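Local coordinates for A-type flavoprotein (Giardia intestinalis, PDB 2Q9U) that holds FMN and a mu-oxo-diiron centre and scavenges O2 in the parasite, probably by passing electrons from the flavin to the iron pair, at residues Val20-Trp25 against Asp55-Pro60; Glu64-Ile69 against Lys95-Lys100; Tyr80-His85 against Leu143-Val148; Asp89-Leu94 against Glu114-Leu119. All blocks are in the same frame, centred on the assembly; numbering follows the deposited sequence.

Interaction 1: Val20-Trp25 against Asp55-Pro60; sequences VGIVDW and DSVKYP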
loop_
_atom_site.group_PDB
_atom_site.type_symbol
_atom_site.label_atom_id
_atom_site.label_comp_id
_atom_site.label_asym_id
_atom_site.label_seq_id
_atom_site.Cartn_x
_atom_site.Cartn_y
_atom_site.Cartn_z
ATOM N N VAL A 20 -8.264 20.046 24.983
ATOM C CA VAL A 20 -7.937 18.817 25.707
ATOM C C VAL A 20 -8.188 17.574 24.793
ATOM O O VAL A 20 -8.488 16.492 25.272
ATOM C CB VAL A 20 -8.714 18.711 27.034
ATOM C CG1 VAL A 20 -8.238 19.808 28.048
ATOM C CG2 VAL A 20 -10.243 18.725 26.802
ATOM N N GLY A 21 -8.035 17.768 23.478
ATOM C CA GLY A 21 -8.289 16.700 22.518
ATOM C C GLY A 21 -7.052 15.854 22.315
ATOM O O GLY A 21 -6.128 15.862 23.127
ATOM N N ILE A 22 -7.014 15.144 21.201
ATOM C CA ILE A 22 -5.812 14.383 20.856
ATOM C C ILE A 22 -5.529 14.539 19.378
ATOM O O ILE A 22 -6.447 14.730 18.576
ATOM C CB ILE A 22 -5.884 12.877 21.255
ATOM C CG1 ILE A 22 -6.845 12.060 20.358
ATOM C CG2 ILE A 22 -6.247 12.685 22.768
ATOM C CD1 ILE A 22 -6.161 11.422 19.088
ATOM N N VAL A 23 -4.257 14.457 19.024
ATOM C CA VAL A 23 -3.879 14.468 17.604
ATOM C C VAL A 23 -3.635 13.031 17.221
ATOM O O VAL A 23 -2.860 12.316 17.894
ATOM C CB VAL A 23 -2.615 15.327 17.311
ATOM C CG1 VAL A 23 -2.326 15.299 15.778
ATOM C CG2 VAL A 23 -2.836 16.813 17.743
ATOM N N ASP A 24 -4.345 12.586 16.184
ATOM C CA ASP A 24 -4.208 11.214 15.686
ATOM C C ASP A 24 -3.195 11.263 14.521
ATOM O O ASP A 24 -3.551 11.353 13.333
ATOM C CB ASP A 24 -5.573 10.638 15.264
ATOM C CG ASP A 24 -5.548 9.127 15.050
ATOM O OD1 ASP A 24 -4.449 8.558 14.900
ATOM O OD2 ASP A 24 -6.642 8.507 14.953
ATOM N N TRP A 25 -1.924 11.231 14.890
ATOM C CA TRP A 25 -0.814 11.319 13.929
ATOM C C TRP A 25 -0.824 10.163 12.912
ATOM O O TRP A 25 -0.502 10.351 11.740
ATOM C CB TRP A 25 0.519 11.336 14.691
ATOM C CG TRP A 25 0.717 12.608 15.517
ATOM C CD1 TRP A 25 0.566 12.755 16.881
ATOM C CD2 TRP A 25 1.072 13.899 15.011
ATOM N NE1 TRP A 25 0.821 14.061 17.245
ATOM C CE2 TRP A 25 1.157 14.775 16.119
ATOM C CE3 TRP A 25 1.349 14.400 13.721
ATOM C CZ2 TRP A 25 1.508 16.113 15.982
ATOM C CZ3 TRP A 25 1.705 15.741 13.593
ATOM C CH2 TRP A 25 1.768 16.578 14.710
ATOM N N ASP A 55 -17.389 17.521 24.211
ATOM C CA ASP A 55 -17.041 16.326 23.443
ATOM C C ASP A 55 -16.019 15.371 24.075
ATOM O O ASP A 55 -15.342 15.710 25.032
ATOM C CB ASP A 55 -16.711 16.692 21.969
ATOM C CG ASP A 55 -17.948 17.237 21.226
ATOM O OD1 ASP A 55 -19.080 16.726 21.498
ATOM O OD2 ASP A 55 -17.791 18.176 20.407
ATOM N N SER A 56 -15.950 14.160 23.532
ATOM C CA SER A 56 -14.950 13.188 23.941
ATOM C C SER A 56 -14.070 12.840 22.722
ATOM O O SER A 56 -13.985 13.623 21.769
ATOM C CB SER A 56 -15.652 11.954 24.536
ATOM O OG SER A 56 -14.734 11.016 25.076
ATOM N N VAL A 57 -13.407 11.678 22.768
ATOM C CA VAL A 57 -12.493 11.229 21.701
ATOM C C VAL A 57 -12.653 9.712 21.506
ATOM O O VAL A 57 -13.215 9.042 22.370
ATOM C CB VAL A 57 -10.984 11.514 22.006
ATOM C CG1 VAL A 57 -10.697 13.033 22.231
ATOM C CG2 VAL A 57 -10.495 10.714 23.193
ATOM N N LYS A 58 -12.098 9.207 20.398
ATOM C CA LYS A 58 -12.112 7.779 20.063
ATOM C C LYS A 58 -11.443 6.979 21.193
ATOM O O LYS A 58 -10.388 7.399 21.691
ATOM C CB LYS A 58 -11.343 7.594 18.753
ATOM C CG LYS A 58 -11.771 6.375 17.929
ATOM C CD LYS A 58 -10.804 6.197 16.747
ATOM C CE LYS A 58 -11.190 7.016 15.498
ATOM N NZ LYS A 58 -10.276 6.744 14.286
ATOM N N TYR A 59 -12.032 5.826 21.568
ATOM C CA TYR A 59 -11.603 5.037 22.742
ATOM C C TYR A 59 -10.091 4.710 22.882
ATOM O O TYR A 59 -9.587 4.686 23.995
ATOM C CB TYR A 59 -12.484 3.757 22.922
ATOM C CG TYR A 59 -12.179 2.704 21.874
ATOM C CD1 TYR A 59 -11.122 1.782 22.060
ATOM C CD2 TYR A 59 -12.903 2.664 20.674
ATOM C CE1 TYR A 59 -10.804 0.829 21.076
ATOM C CE2 TYR A 59 -12.608 1.707 19.682
ATOM C CZ TYR A 59 -11.554 0.793 19.897
ATOM O OH TYR A 59 -11.241 -0.138 18.914
ATOM N N PRO A 60 -9.342 4.507 21.769
ATOM C CA PRO A 60 -7.914 4.236 21.990
ATOM C C PRO A 60 -7.153 5.345 22.690
ATOM O O PRO A 60 -6.100 5.081 23.259
ATOM C CB PRO A 60 -7.365 4.028 20.567
ATOM C CG PRO A 60 -8.570 3.615 19.786
ATOM C CD PRO A 60 -9.680 4.434 20.339
HETATM O O HOH W 1 -7.555 6.023 14.918
#
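With CG swung away from the backbone N in both residues (chi1 -167° in Asp24, -153° in Lys58), the carboxylate and the lysine chain extend beside their own carbonyl carbons and converge obliquely. A bend at chi3 (-87°) turns the end of Lys58 toward Asp24, but OD2 of Asp24 and NZ of Lys58 stop 4.1 Å apart, too far for a direct salt bridge. A water links the two instead, donating to Asp24 OD2 at 2.6 Å and accepting from Lys58 NZ at 2.9 Å. Tyr41 OH on the adjoining strand 39-46 is hydrogen-bonded to the same two atoms, so a hydroxyl and a water both bridge the opposite charges. The rest of the contact is apolar. Val57 CG1 lies 4.4 Å from Ile22 CG1, and the same methyl is 4.4 Å from Gly21 CA, where the backbone alone meets it. Trp65 of helix 62-72 touches Val57 as well. Through these groups strand 17-24 is joined to the loop leading from strand 52-54 into helix 62-72, a connection that spans strand 39-46, which lies between those two strands in a mixed sheet of the metallo-beta-lactamase-like domain of flavodiiron proteins.

Interaction 2: Glu64-Ile69 against Lys95-Lys100; sequences EWLSRI and KDHYHK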
loop_
_atom_site.group_PDB
_atom_site.type_symbol
_atom_site.label_atom_id
_atom_site.label_comp_id
_atom_site.label_asym_id
_atom_site.label_seq_id
_atom_site.Cartn_x
_atom_site.Cartn_y
_atom_site.Cartn_z
ATOM N N GLU A 64 -5.192 9.546 27.348
ATOM C CA GLU A 64 -4.613 10.845 26.968
ATOM C C GLU A 64 -5.579 12.019 27.176
ATOM O O GLU A 64 -5.210 13.059 27.760
ATOM C CB GLU A 64 -4.110 10.785 25.525
ATOM C CG GLU A 64 -3.363 12.067 25.096
ATOM C CD GLU A 64 -2.862 12.049 23.642
ATOM O OE1 GLU A 64 -2.967 11.023 22.918
ATOM O OE2 GLU A 64 -2.374 13.112 23.217
ATOM N N TRP A 65 -6.808 11.857 26.696
ATOM C CA TRP A 65 -7.893 12.815 26.866
ATOM C C TRP A 65 -8.157 13.079 28.360
ATOM O O TRP A 65 -8.270 14.239 28.809
ATOM C CB TRP A 65 -9.133 12.227 26.193
ATOM C CG TRP A 65 -10.438 12.986 26.365
ATOM C CD1 TRP A 65 -10.714 14.273 25.964
ATOM C CD2 TRP A 65 -11.664 12.474 26.931
ATOM N NE1 TRP A 65 -12.020 14.583 26.266
ATOM C CE2 TRP A 65 -12.622 13.507 26.857
ATOM C CE3 TRP A 65 -12.025 11.253 27.529
ATOM C CZ2 TRP A 65 -13.943 13.364 27.356
ATOM C CZ3 TRP A 65 -13.337 11.106 28.016
ATOM C CH2 TRP A 65 -14.273 12.154 27.921
ATOM N N LEU A 66 -8.242 12.010 29.142
ATOM C CA LEU A 66 -8.506 12.179 30.583
ATOM C C LEU A 66 -7.333 12.916 31.247
ATOM O O LEU A 66 -7.557 13.749 32.142
ATOM C CB LEU A 66 -8.744 10.809 31.232
ATOM C CG LEU A 66 -10.064 10.141 30.800
ATOM C CD1 LEU A 66 -10.146 8.671 31.271
ATOM C CD2 LEU A 66 -11.289 10.950 31.284
ATOM N N SER A 67 -6.110 12.617 30.791
ATOM C CA SER A 67 -4.897 13.259 31.322
ATOM C C SER A 67 -4.898 14.763 31.062
ATOM O O SER A 67 -4.573 15.554 31.955
ATOM C CB SER A 67 -3.618 12.615 30.772
ATOM O OG SER A 67 -3.479 11.311 31.311
ATOM N N ARG A 68 -5.260 15.150 29.836
ATOM C CA ARG A 68 -5.408 16.566 29.507
ATOM C C ARG A 68 -6.486 17.269 30.329
ATOM O O ARG A 68 -6.266 18.372 30.830
ATOM C CB ARG A 68 -5.660 16.760 28.010
ATOM C CG ARG A 68 -4.500 16.275 27.143
ATOM C CD ARG A 68 -4.747 16.752 25.714
ATOM N NE ARG A 68 -3.825 16.139 24.766
ATOM C CZ ARG A 68 -2.567 16.529 24.595
ATOM N NH1 ARG A 68 -2.079 17.528 25.332
ATOM N NH2 ARG A 68 -1.802 15.910 23.690
ATOM N N ILE A 69 -7.637 16.623 30.493
ATOM C CA ILE A 69 -8.690 17.192 31.343
ATOM C C ILE A 69 -8.219 17.350 32.798
ATOM O O ILE A 69 -8.376 18.411 33.392
ATOM C CB ILE A 69 -10.001 16.348 31.313
ATOM C CG1 ILE A 69 -10.612 16.404 29.907
ATOM C CG2 ILE A 69 -11.051 16.950 32.276
ATOM C CD1 ILE A 69 -11.734 15.357 29.675
ATOM N N LYS A 95 -17.766 4.777 26.601
ATOM C CA LYS A 95 -18.183 3.390 26.906
ATOM C C LYS A 95 -17.559 2.877 28.206
ATOM O O LYS A 95 -18.266 2.436 29.114
ATOM C CB LYS A 95 -17.871 2.435 25.750
ATOM C CG LYS A 95 -18.495 1.058 25.937
ATOM C CD LYS A 95 -18.318 0.176 24.713
ATOM C CE LYS A 95 -19.177 -1.078 24.830
ATOM N NZ LYS A 95 -19.113 -1.726 26.188
ATOM N N ASP A 96 -16.234 2.938 28.285
ATOM C CA ASP A 96 -15.500 2.308 29.376
ATOM C C ASP A 96 -15.268 3.290 30.519
ATOM O O ASP A 96 -14.814 2.907 31.597
ATOM C CB ASP A 96 -14.164 1.758 28.875
ATOM C CG ASP A 96 -14.292 0.375 28.266
ATOM O OD1 ASP A 96 -15.163 -0.396 28.719
ATOM O OD2 ASP A 96 -13.522 0.060 27.336
ATOM N N HIS A 97 -15.283 4.594 30.197
ATOM C CA HIS A 97 -14.696 5.673 31.011
ATOM C C HIS A 97 -15.623 6.737 31.581
ATOM O O HIS A 97 -15.239 7.632 32.262
ATOM C CB HIS A 97 -13.572 6.384 30.280
ATOM C CG HIS A 97 -12.434 5.499 29.898
ATOM N ND1 HIS A 97 -12.348 4.880 28.679
ATOM C CD2 HIS A 97 -11.334 5.140 30.570
ATOM C CE1 HIS A 97 -11.241 4.187 28.615
ATOM N NE2 HIS A 97 -10.614 4.320 29.756
ATOM N N TYR A 98 -16.857 6.654 31.264
ATOM C CA TYR A 98 -17.740 7.770 31.578
ATOM C C TYR A 98 -17.917 7.911 33.086
ATOM O O TYR A 98 -18.116 9.012 33.599
ATOM C CB TYR A 98 -19.101 7.576 30.909
ATOM C CG TYR A 98 -20.003 6.599 31.630
ATOM C CD1 TYR A 98 -19.958 5.241 31.345
ATOM C CD2 TYR A 98 -20.900 7.037 32.596
ATOM C CE1 TYR A 98 -20.780 4.345 32.003
ATOM C CE2 TYR A 98 -21.725 6.149 33.257
ATOM C CZ TYR A 98 -21.662 4.805 32.957
ATOM O OH TYR A 98 -22.484 3.920 33.615
ATOM N N HIS A 99 -17.843 6.787 33.791
ATOM C CA HIS A 99 -17.921 6.784 35.266
ATOM C C HIS A 99 -16.838 7.608 35.944
ATOM O O HIS A 99 -16.967 7.946 37.122
ATOM C CB HIS A 99 -17.815 5.366 35.824
ATOM C CG HIS A 99 -19.119 4.652 35.913
ATOM N ND1 HIS A 99 -20.224 5.197 36.532
ATOM C CD2 HIS A 99 -19.496 3.433 35.461
ATOM C CE1 HIS A 99 -21.225 4.336 36.462
ATOM N NE2 HIS A 99 -20.812 3.263 35.809
ATOM N N LYS A 100 -15.766 7.921 35.217
ATOM C CA LYS A 100 -14.660 8.659 35.815
ATOM C C LYS A 100 -15.043 10.086 36.149
ATOM O O LYS A 100 -14.415 10.716 37.012
ATOM C CB LYS A 100 -13.396 8.588 34.952
ATOM C CG LYS A 100 -12.911 7.129 34.799
ATOM C CD LYS A 100 -11.601 7.030 34.085
ATOM C CE LYS A 100 -11.133 5.560 33.962
ATOM N NZ LYS A 100 -9.820 5.500 33.232
#
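Leu66 meets both of its partners through a single methyl, CD1. That methyl lies 3.6 Å from Lys100 CD and 3.8 Å from His97 CD2, approaching the imidazole obliquely. Lys100 CG stands anti to its carbonyl carbon (chi1 -61°), and the chain then runs straight out to NZ, crossing Leu66 at about a right angle, so that NZ as well as CD comes against Leu66 CD1, NZ at 3.7 Å. CD of the same lysine sits in plane at the edge of the His97 ring, which completes a small three-residue cluster. The cluster joins two helical pieces on one outer face of the beta-lactamase-like domain, helix 62-72 and the short helix 94-97 with the 3-10 turn after it. Farther out, polar bonds fix the partners: Lys100 NZ forms a salt bridge to Glu63 OE2, and His97 ND1 is hydrogen-bonded to Ser93 O. On another flank of helix 62-72, Arg68 NH2 reaches the anti lone pair of Glu64 OE2 at 2.9 Å in a salt bridge whose hydrogen bond is bent (140° at the hydrogen), while Arg68 NH1 forms a salt bridge with Asp279 of a neighbouring subunit.

Interaction 3: Tyr80-His85 against Leu143-Val148; sequences YVVMNH and LKFIPV. With FEO (mu-oxo-diiron), chain G.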
loop_
_atom_site.group_PDB
_atom_site.type_symbol
_atom_site.label_atom_id
_atom_site.label_comp_id
_atom_site.label_asym_id
_atom_site.label_seq_id
_atom_site.Cartn_x
_atom_site.Cartn_y
_atom_site.Cartn_z
ATOM N N TYR A 80 -20.300 19.317 33.928
ATOM C CA TYR A 80 -20.986 19.002 32.666
ATOM C C TYR A 80 -20.019 18.457 31.614
ATOM O O TYR A 80 -18.883 18.961 31.442
ATOM C CB TYR A 80 -21.701 20.233 32.078
ATOM C CG TYR A 80 -22.778 20.805 32.976
ATOM C CD1 TYR A 80 -23.955 20.086 33.235
ATOM C CD2 TYR A 80 -22.624 22.055 33.570
ATOM C CE1 TYR A 80 -24.947 20.613 34.081
ATOM C CE2 TYR A 80 -23.615 22.590 34.405
ATOM C CZ TYR A 80 -24.768 21.855 34.660
ATOM O OH TYR A 80 -25.737 22.397 35.495
ATOM N N VAL A 81 -20.480 17.434 30.917
ATOM C CA VAL A 81 -19.835 16.975 29.668
ATOM C C VAL A 81 -20.887 17.106 28.580
ATOM O O VAL A 81 -21.915 16.411 28.591
ATOM C CB VAL A 81 -19.329 15.535 29.756
ATOM C CG1 VAL A 81 -18.613 15.143 28.446
ATOM C CG2 VAL A 81 -18.395 15.368 30.952
ATOM N N VAL A 82 -20.631 18.030 27.665
ATOM C CA VAL A 82 -21.521 18.313 26.570
ATOM C C VAL A 82 -21.121 17.464 25.366
ATOM O O VAL A 82 -19.978 17.530 24.898
ATOM C CB VAL A 82 -21.461 19.800 26.168
ATOM C CG1 VAL A 82 -22.259 20.059 24.897
ATOM C CG2 VAL A 82 -21.906 20.735 27.334
ATOM N N MET A 83 -22.093 16.727 24.834
ATOM C CA MET A 83 -21.892 15.842 23.681
ATOM C C MET A 83 -22.690 16.323 22.476
ATOM O O MET A 83 -23.903 16.395 22.525
ATOM C CB MET A 83 -22.279 14.388 24.055
ATOM C CG MET A 83 -21.374 13.749 25.131
ATOM S SD MET A 83 -19.612 13.684 24.729
ATOM C CE MET A 83 -19.591 12.496 23.384
ATOM N N ASN A 84 -21.984 16.683 21.396
ATOM C CA ASN A 84 -22.608 17.284 20.227
ATOM C C ASN A 84 -23.050 16.230 19.235
ATOM O O ASN A 84 -23.810 16.537 18.316
ATOM C CB ASN A 84 -21.589 18.199 19.522
ATOM C CG ASN A 84 -21.341 19.486 20.276
ATOM O OD1 ASN A 84 -20.190 19.817 20.627
ATOM N ND2 ASN A 84 -22.402 20.220 20.529
ATOM N N HIS A 85 -22.521 15.009 19.378
ATOM C CA HIS A 85 -22.551 14.004 18.279
ATOM C C HIS A 85 -22.151 12.649 18.893
ATOM O O HIS A 85 -21.283 12.603 19.758
ATOM C CB HIS A 85 -21.564 14.492 17.209
ATOM C CG HIS A 85 -21.474 13.664 15.957
ATOM N ND1 HIS A 85 -22.553 13.075 15.338
ATOM C CD2 HIS A 85 -20.412 13.442 15.145
ATOM C CE1 HIS A 85 -22.148 12.458 14.237
ATOM N NE2 HIS A 85 -20.854 12.678 14.088
ATOM N N LEU A 143 -24.472 28.421 27.794
ATOM C CA LEU A 143 -24.367 27.624 26.569
ATOM C C LEU A 143 -25.732 27.381 25.957
ATOM O O LEU A 143 -26.705 27.068 26.678
ATOM C CB LEU A 143 -23.707 26.276 26.868
ATOM C CG LEU A 143 -22.280 26.282 27.425
ATOM C CD1 LEU A 143 -21.849 24.859 27.693
ATOM C CD2 LEU A 143 -21.328 26.979 26.453
ATOM N N LYS A 144 -25.796 27.548 24.628
ATOM C CA LYS A 144 -26.969 27.253 23.804
ATOM C C LYS A 144 -26.635 26.084 22.870
ATOM O O LYS A 144 -25.452 25.792 22.614
ATOM C CB LYS A 144 -27.367 28.469 22.959
ATOM C CG LYS A 144 -27.505 29.764 23.766
ATOM C CD LYS A 144 -28.796 29.789 24.576
ATOM C CE LYS A 144 -29.997 30.155 23.707
ATOM N NZ LYS A 144 -30.706 28.921 23.371
ATOM N N PHE A 145 -27.674 25.465 22.321
ATOM C CA PHE A 145 -27.532 24.236 21.563
ATOM C C PHE A 145 -28.274 24.387 20.268
ATOM O O PHE A 145 -29.416 24.815 20.245
ATOM C CB PHE A 145 -28.037 23.063 22.420
ATOM C CG PHE A 145 -27.374 23.029 23.764
ATOM C CD1 PHE A 145 -26.096 22.494 23.893
ATOM C CD2 PHE A 145 -27.959 23.667 24.874
ATOM C CE1 PHE A 145 -25.440 22.505 25.125
ATOM C CE2 PHE A 145 -27.311 23.696 26.100
ATOM C CZ PHE A 145 -26.054 23.119 26.234
ATOM N N ILE A 146 -27.591 24.090 19.174
ATOM C CA ILE A 146 -28.165 24.244 17.848
ATOM C C ILE A 146 -28.183 22.861 17.162
ATOM O O ILE A 146 -27.139 22.395 16.645
ATOM C CB ILE A 146 -27.347 25.236 16.986
ATOM C CG1 ILE A 146 -27.244 26.623 17.654
ATOM C CG2 ILE A 146 -27.969 25.320 15.606
ATOM C CD1 ILE A 146 -26.146 27.552 17.029
ATOM N N PRO A 147 -29.345 22.188 17.173
ATOM C CA PRO A 147 -29.426 20.920 16.464
ATOM C C PRO A 147 -29.172 21.163 14.979
ATOM O O PRO A 147 -29.660 22.153 14.395
ATOM C CB PRO A 147 -30.866 20.462 16.726
ATOM C CG PRO A 147 -31.223 21.139 18.054
ATOM C CD PRO A 147 -30.630 22.516 17.832
ATOM N N VAL A 148 -28.344 20.319 14.387
ATOM C CA VAL A 148 -28.136 20.370 12.935
ATOM C C VAL A 148 -28.402 18.944 12.394
ATOM O O VAL A 148 -27.491 18.276 11.942
ATOM C CB VAL A 148 -26.717 20.926 12.561
ATOM C CG1 VAL A 148 -26.569 22.472 12.895
ATOM C CG2 VAL A 148 -25.614 20.138 13.260
HETATM FE FE1 FEO G . -16.026 13.320 13.402
HETATM FE FE2 FEO G . -19.236 12.447 12.467
HETATM O O FEO G . -17.559 12.318 13.645
#
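The ring of Phe145 receives Val82 at its edge, near the ring plane: CG1 of the valine comes within 4.0 Å of Phe145 CE1. The other flat group, the imidazole of His85, lies beyond this packing and has the oxo atom of the diiron centre at its edge, near the plane; His85 NE2 binds iron FE2 at 2.3 Å. With NE2 on the iron and ND1 hydrogen-bonded to Asp155, the ring is held at both nitrogens, while the rings of His152 and Trp153 meet it steeply, each at about 75°. Val82 itself is forked between two partners. Its chi1 of 172° sets CG1 anti to the backbone N, facing Phe145, and CG2 anti to the carbonyl carbon, where it meets Leu143 CD1 at 4.1 Å. All three apolar residues are buried, and no hydrogen bond crosses between the segments. The alpha carbons of Val82 and Leu143 are 9.7 Å apart, a spacing bridged by side chains, as between the two packed sheets of the metallo-beta-lactamase alpha-beta/beta-alpha sandwich. Strand 80-82 runs between strands 52-54 and 105-108 in one mixed sheet, and strand 142-147 lies between 136-137 and 157-161 in the other, with Thr159 also touching Val82 and Phe145.

Interaction 4: Asp89-Leu94 against Glu114-Leu119; sequences DHASSL and EHLKIL. With FEO (mu-oxo-diiron), chain G.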
loop_
_atom_site.group_PDB
_atom_site.type_symbol
_atom_site.label_atom_id
_atom_site.label_comp_id
_atom_site.label_asym_id
_atom_site.label_seq_id
_atom_site.Cartn_x
_atom_site.Cartn_y
_atom_site.Cartn_z
ATOM N N ASP A 89 -15.686 8.582 16.924
ATOM C CA ASP A 89 -14.516 9.448 16.951
ATOM C C ASP A 89 -14.587 10.564 18.002
ATOM O O ASP A 89 -13.550 11.033 18.451
ATOM C CB ASP A 89 -14.138 9.989 15.566
ATOM C CG ASP A 89 -15.283 10.716 14.859
ATOM O OD1 ASP A 89 -16.455 10.329 15.011
ATOM O OD2 ASP A 89 -15.000 11.680 14.121
ATOM N N HIS A 90 -15.787 10.973 18.404
ATOM C CA HIS A 90 -15.919 11.964 19.485
ATOM C C HIS A 90 -16.553 11.408 20.739
ATOM O O HIS A 90 -16.885 12.171 21.643
ATOM C CB HIS A 90 -16.802 13.118 19.001
ATOM C CG HIS A 90 -16.408 13.585 17.650
ATOM N ND1 HIS A 90 -15.254 14.297 17.440
ATOM C CD2 HIS A 90 -16.943 13.351 16.428
ATOM C CE1 HIS A 90 -15.098 14.502 16.143
ATOM N NE2 HIS A 90 -16.116 13.947 15.508
ATOM N N ALA A 91 -16.776 10.104 20.795
ATOM C CA ALA A 91 -17.646 9.591 21.857
ATOM C C ALA A 91 -17.242 8.264 22.478
ATOM O O ALA A 91 -17.645 7.977 23.605
ATOM C CB ALA A 91 -19.138 9.539 21.361
ATOM N N SER A 92 -16.465 7.443 21.760
ATOM C CA SER A 92 -16.353 6.048 22.172
ATOM C C SER A 92 -15.568 5.813 23.466
ATOM O O SER A 92 -15.742 4.756 24.113
ATOM C CB SER A 92 -15.848 5.148 21.046
ATOM O OG SER A 92 -14.565 5.537 20.603
ATOM N N SER A 93 -14.748 6.790 23.871
ATOM C CA SER A 93 -14.103 6.719 25.210
ATOM C C SER A 93 -15.146 6.679 26.335
ATOM O O SER A 93 -14.845 6.264 27.450
ATOM C CB SER A 93 -13.161 7.900 25.429
ATOM O OG SER A 93 -11.992 7.811 24.625
ATOM N N LEU A 94 -16.365 7.137 26.074
ATOM C CA LEU A 94 -17.361 7.141 27.142
ATOM C C LEU A 94 -17.809 5.724 27.540
ATOM O O LEU A 94 -18.209 5.508 28.690
ATOM C CB LEU A 94 -18.568 8.004 26.789
ATOM C CG LEU A 94 -18.325 9.492 26.510
ATOM C CD1 LEU A 94 -19.647 10.178 26.234
ATOM C CD2 LEU A 94 -17.536 10.163 27.631
ATOM N N GLU A 114 -30.179 9.015 22.970
ATOM C CA GLU A 114 -30.602 7.718 22.418
ATOM C C GLU A 114 -29.457 6.977 21.711
ATOM O O GLU A 114 -29.261 5.775 21.919
ATOM C CB GLU A 114 -31.782 7.928 21.464
ATOM C CG GLU A 114 -33.054 8.302 22.241
ATOM C CD GLU A 114 -34.223 8.749 21.380
ATOM O OE1 GLU A 114 -34.040 9.086 20.189
ATOM O OE2 GLU A 114 -35.354 8.754 21.919
ATOM N N HIS A 115 -28.694 7.704 20.893
ATOM C CA HIS A 115 -27.595 7.104 20.139
ATOM C C HIS A 115 -26.413 6.748 21.053
ATOM O O HIS A 115 -25.835 5.668 20.915
ATOM C CB HIS A 115 -27.173 7.989 18.944
ATOM C CG HIS A 115 -28.203 8.076 17.850
ATOM N ND1 HIS A 115 -28.112 8.980 16.812
ATOM C CD2 HIS A 115 -29.366 7.401 17.656
ATOM C CE1 HIS A 115 -29.164 8.852 16.020
ATOM N NE2 HIS A 115 -29.939 7.898 16.507
ATOM N N LEU A 116 -26.054 7.645 21.983
ATOM C CA LEU A 116 -24.998 7.355 22.956
ATOM C C LEU A 116 -25.304 6.091 23.778
ATOM O O LEU A 116 -24.435 5.243 24.013
ATOM C CB LEU A 116 -24.797 8.543 23.933
ATOM C CG LEU A 116 -24.103 9.790 23.397
ATOM C CD1 LEU A 116 -24.245 10.976 24.399
ATOM C CD2 LEU A 116 -22.637 9.515 23.063
ATOM N N LYS A 117 -26.539 5.980 24.245
ATOM C CA LYS A 117 -26.916 4.782 25.011
ATOM C C LYS A 117 -26.852 3.495 24.185
ATOM O O LYS A 117 -26.374 2.468 24.677
ATOM C CB LYS A 117 -28.303 4.948 25.628
ATOM C CG LYS A 117 -28.414 5.870 26.804
ATOM C CD LYS A 117 -29.911 6.012 27.136
ATOM C CE LYS A 117 -30.161 6.939 28.295
ATOM N NZ LYS A 117 -31.629 6.993 28.660
ATOM N N ILE A 118 -27.294 3.541 22.931
ATOM C CA ILE A 118 -27.291 2.326 22.083
ATOM C C ILE A 118 -25.861 1.897 21.754
ATOM O O ILE A 118 -25.524 0.703 21.784
ATOM C CB ILE A 118 -28.081 2.527 20.775
ATOM C CG1 ILE A 118 -29.579 2.618 21.077
ATOM C CG2 ILE A 118 -27.871 1.321 19.843
ATOM C CD1 ILE A 118 -30.404 3.034 19.903
ATOM N N LEU A 119 -25.011 2.869 21.506
ATOM C CA LEU A 119 -23.641 2.616 21.157
ATOM C C LEU A 119 -22.763 2.209 22.332
ATOM O O LEU A 119 -21.848 1.495 22.185
ATOM C CB LEU A 119 -23.039 3.802 20.430
ATOM C CG LEU A 119 -23.567 3.959 19.023
ATOM C CD1 LEU A 119 -23.264 5.267 18.435
ATOM C CD2 LEU A 119 -23.108 2.819 18.149
HETATM FE FE1 FEO G . -16.026 13.320 13.402
HETATM FE FE2 FEO G . -19.236 12.447 12.467
HETATM O O FEO G . -17.559 12.318 13.645
#
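Ala91 and Leu94 lean on one methyl of Leu116, yet the two residues immediately before Ala91 are both ligands of the same iron. CD2 of Leu116 lies 3.9 Å from Ala91 CB and 4.4 Å from Leu94 CD1, so the whole contact rests on that branch, with no polar bond across it. A type I turn from Ala91 to Leu94, closed by the 2.9 Å hydrogen bond from Leu94 N to Ala91 O, presents both side chains toward helix 110-120. At the metal end, Asp89 CG is wedged between its backbone N and carbonyl carbon (chi1 55°), from where OD2 binds iron FE1 at 2.1 Å. His90 NE2 holds the same iron at 2.2 Å, with the oxo bridge at the edge of its ring, near the plane; Asp171 and His230 add further ligands. On the helix, His115 ND1 is hydrogen-bonded to Asp155, the second-shell partner of His85, giving helix 110-120 a link to the metal site. Another subunit closes in here: its Tyr267, an FMN-binding residue, packs on Asp89, and the ring of its Phe382 meets that of His115. His85, Glu87, Asp89 and His90 form the HxExDH metal-binding motif of flavodiiron proteins, their variant of the metallo-beta-lactamase HxHxDH signature.

The four interactions all lie in the beta-lactamase-like part of the chain. Interaction 1 closes before interaction 2 opens; interactions 2 and 3 alternate along the sequence, and both segments of interaction 4 fall between those of interaction 3. Interactions 1 and 2 are the nearest pair, their centres about 10 Å apart; helix 62-72, which carries residues 64-69, also packs on both segments of interaction 1. Interaction 4 lies about 14 Å from both 1 and 3: Ser92 and Ser93 bond to the loop 55-60, and Met83 packs on Ala91 and Leu94. Interactions 1 and 3 reach the same mixed sheet through strands 17-24 and 80-82, and the loop after strand 80-82 carries iron ligands in interactions 3 and 4.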